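PDB 2F3O: pyruvate formate-lyase 2 from Archaeoglobus fulgidus, which is a glycyl radical enzyme of unknown function, related to pyruvate formate-lyase and glycerol dehydratase and probably acting as a lyase. Local coordinates for residues A[412-417]-A[532-537]. Residues are numbered along the deposited sequence; the frame is centred on the assembly and turned at random.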
loop_
_atom_site.group_PDB
_atom_site.type_symbol
_atom_site.label_atom_id
_atom_site.label_comp_id
_atom_site.label_asym_id
_atom_site.label_seq_id
_atom_site.Cartn_x
_atom_site.Cartn_y
_atom_site.Cartn_z
ATOM N N GLU A 412 21.568 -2.898 -1.696
ATOM C CA GLU A 412 20.477 -2.993 -2.668
ATOM C C GLU A 412 20.312 -1.788 -3.585
ATOM O O GLU A 412 19.199 -1.386 -3.897
ATOM C CB GLU A 412 19.152 -3.388 -2.020
ATOM C CG GLU A 412 19.004 -4.862 -1.835
ATOM C CD GLU A 412 18.244 -5.154 -0.578
ATOM O OE1 GLU A 412 17.563 -4.211 -0.088
ATOM O OE2 GLU A 412 18.343 -6.300 -0.063
ATOM N N VAL A 413 21.423 -1.228 -4.024
ATOM C CA VAL A 413 21.380 -0.186 -5.013
ATOM C C VAL A 413 21.380 -0.886 -6.376
ATOM O O VAL A 413 21.985 -1.953 -6.554
ATOM C CB VAL A 413 22.562 0.800 -4.815
ATOM C CG1 VAL A 413 22.559 1.911 -5.839
ATOM C CG2 VAL A 413 22.502 1.396 -3.431
ATOM N N ASP A 414 20.641 -0.295 -7.311
ATOM C CA ASP A 414 20.568 -0.732 -8.697
ATOM C C ASP A 414 21.930 -0.678 -9.299
ATOM O O ASP A 414 22.722 0.179 -8.920
ATOM C CB ASP A 414 19.712 0.243 -9.513
ATOM C CG ASP A 414 18.247 -0.119 -9.508
ATOM O OD1 ASP A 414 17.653 -0.256 -8.399
ATOM O OD2 ASP A 414 17.698 -0.259 -10.630
ATOM N N ASP A 415 22.180 -1.589 -10.234
ATOM C CA ASP A 415 23.365 -1.573 -11.065
ATOM C C ASP A 415 23.817 -0.190 -11.478
ATOM O O ASP A 415 24.883 0.282 -11.058
ATOM C CB ASP A 415 23.062 -2.329 -12.331
ATOM C CG ASP A 415 23.427 -3.751 -12.219
ATOM O OD1 ASP A 415 23.260 -4.488 -13.227
ATOM O OD2 ASP A 415 23.885 -4.127 -11.108
ATOM N N ARG A 416 22.978 0.454 -12.288
ATOM C CA ARG A 416 23.266 1.755 -12.857
ATOM C C ARG A 416 23.453 2.848 -11.803
ATOM O O ARG A 416 24.292 3.727 -11.957
ATOM C CB ARG A 416 22.142 2.136 -13.812
ATOM C CG ARG A 416 20.789 1.769 -13.262
ATOM C CD ARG A 416 19.658 2.299 -14.094
ATOM N NE ARG A 416 18.866 1.157 -14.515
ATOM C CZ ARG A 416 18.732 0.781 -15.777
ATOM N NH1 ARG A 416 19.302 1.489 -16.739
ATOM N NH2 ARG A 416 18.000 -0.290 -16.068
ATOM N N ASP A 417 22.684 2.794 -10.727
ATOM C CA ASP A 417 22.793 3.807 -9.697
ATOM C C ASP A 417 24.089 3.616 -8.884
ATOM O O ASP A 417 24.678 4.595 -8.434
ATOM C CB ASP A 417 21.540 3.817 -8.809
ATOM C CG ASP A 417 20.371 4.591 -9.429
ATOM O OD1 ASP A 417 19.294 3.990 -9.621
ATOM O OD2 ASP A 417 20.519 5.807 -9.710
ATOM N N GLY A 532 11.454 11.563 1.107
ATOM C CA GLY A 532 11.140 11.618 -0.320
ATOM C C GLY A 532 12.215 11.185 -1.307
ATOM O O GLY A 532 11.918 11.043 -2.488
ATOM N N ALA A 533 13.458 10.973 -0.853
ATOM C CA ALA A 533 14.543 10.569 -1.754
ATOM C C ALA A 533 14.322 9.134 -2.199
ATOM O O ALA A 533 13.670 8.402 -1.474
ATOM C CB ALA A 533 15.848 10.689 -1.059
ATOM N N ARG A 534 14.820 8.728 -3.374
ATOM C CA ARG A 534 14.580 7.351 -3.855
ATOM C C ARG A 534 15.237 6.338 -2.916
ATOM O O ARG A 534 14.564 5.439 -2.404
ATOM C CB ARG A 534 15.013 7.130 -5.314
ATOM C CG ARG A 534 14.325 5.935 -6.010
ATOM C CD ARG A 534 15.288 5.195 -6.970
ATOM N NE ARG A 534 14.689 4.111 -7.791
ATOM C CZ ARG A 534 14.604 2.798 -7.465
ATOM N NH1 ARG A 534 14.061 1.932 -8.335
ATOM N NH2 ARG A 534 15.046 2.326 -6.287
ATOM N N TYR A 535 16.530 6.514 -2.645
ATOM C CA TYR A 535 17.207 5.698 -1.647
ATOM C C TYR A 535 17.300 6.487 -0.344
ATOM O O TYR A 535 17.600 7.668 -0.376
ATOM C CB TYR A 535 18.603 5.325 -2.128
ATOM C CG TYR A 535 18.656 4.552 -3.442
ATOM C CD1 TYR A 535 18.928 5.201 -4.649
ATOM C CD2 TYR A 535 18.460 3.166 -3.475
ATOM C CE1 TYR A 535 19.013 4.505 -5.834
ATOM C CE2 TYR A 535 18.531 2.458 -4.667
ATOM C CZ TYR A 535 18.806 3.137 -5.841
ATOM O OH TYR A 535 18.883 2.447 -7.033
ATOM N N ASN A 536 17.011 5.859 0.795
ATOM C CA ASN A 536 17.171 6.524 2.100
ATOM C C ASN A 536 18.036 5.700 3.008
ATOM O O ASN A 536 17.743 4.545 3.248
ATOM C CB ASN A 536 15.836 6.753 2.794
ATOM C CG ASN A 536 15.061 7.893 2.190
ATOM O OD1 ASN A 536 15.064 9.018 2.700
ATOM N ND2 ASN A 536 14.403 7.617 1.084
ATOM N N PHE A 537 19.105 6.288 3.519
ATOM C CA PHE A 537 20.048 5.532 4.325
ATOM C C PHE A 537 20.436 6.368 5.522
ATOM O O PHE A 537 20.134 7.558 5.556
ATOM C CB PHE A 537 21.286 5.142 3.515
ATOM C CG PHE A 537 21.047 4.027 2.520
ATOM C CD1 PHE A 537 21.345 4.198 1.177
ATOM C CD2 PHE A 537 20.535 2.800 2.927
ATOM C CE1 PHE A 537 21.127 3.173 0.253
ATOM C CE2 PHE A 537 20.314 1.760 1.998
ATOM C CZ PHE A 537 20.615 1.955 0.668
#
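The phenol of Tyr535 reaches from the start of strand 535-543 to the N-terminal turn of helix 415-419, where its hydroxyl both accepts and donates a hydrogen bond. The backbone amide of Asp414, the N-cap residue, points at Tyr535 OH nearly straight (165°), with N to OH 3.3 Å. In turn, Tyr535 OH donates to Asp417 OD1, 3.0 Å away; this oxygen lies in the ring plane at its edge but is met from above its own carboxylate plane. The carboxylate stands 78° from the ring. Strand 535-543 pairs in parallel with strand 435-445, through backbone bonds of Tyr535 and Phe537 to Phe436, and the contact joins that sheet of the pyruvate formate lyase-like region to the junction between helices 401-410 and 415-419.

Packing is closest around the far end of the phenol. Val413 holds CG1 anti to its own N (chi1 180°), bringing this methyl to 3.9 Å from Tyr535 CZ, while its CG2 touches the edge of the Phe537 ring at CE1, 4.3 Å away. The backbone O of Glu412, the residue that closes the preceding helix in a Schellman motif, lies by the ring edge near CE2. The Arg534 side is looser and partly exposed: NH1 stays 4.2 Å from Asp414 OD1, which sits well out of the guanidinium plane, an attraction of charges without a directed bond. Asp414 also packs on Glu519 of the second subunit.

A phenylalanine in place of Tyr535 would probably leave the Asp414 amide and the buried Asp417 carboxylate without the hydroxyl that joins them. The polar link between strand 535-543 and the helix start therefore runs through the hydroxyl of Tyr535, whose single proton goes to Asp417, probably easing the burial of the carboxylate's negative charge.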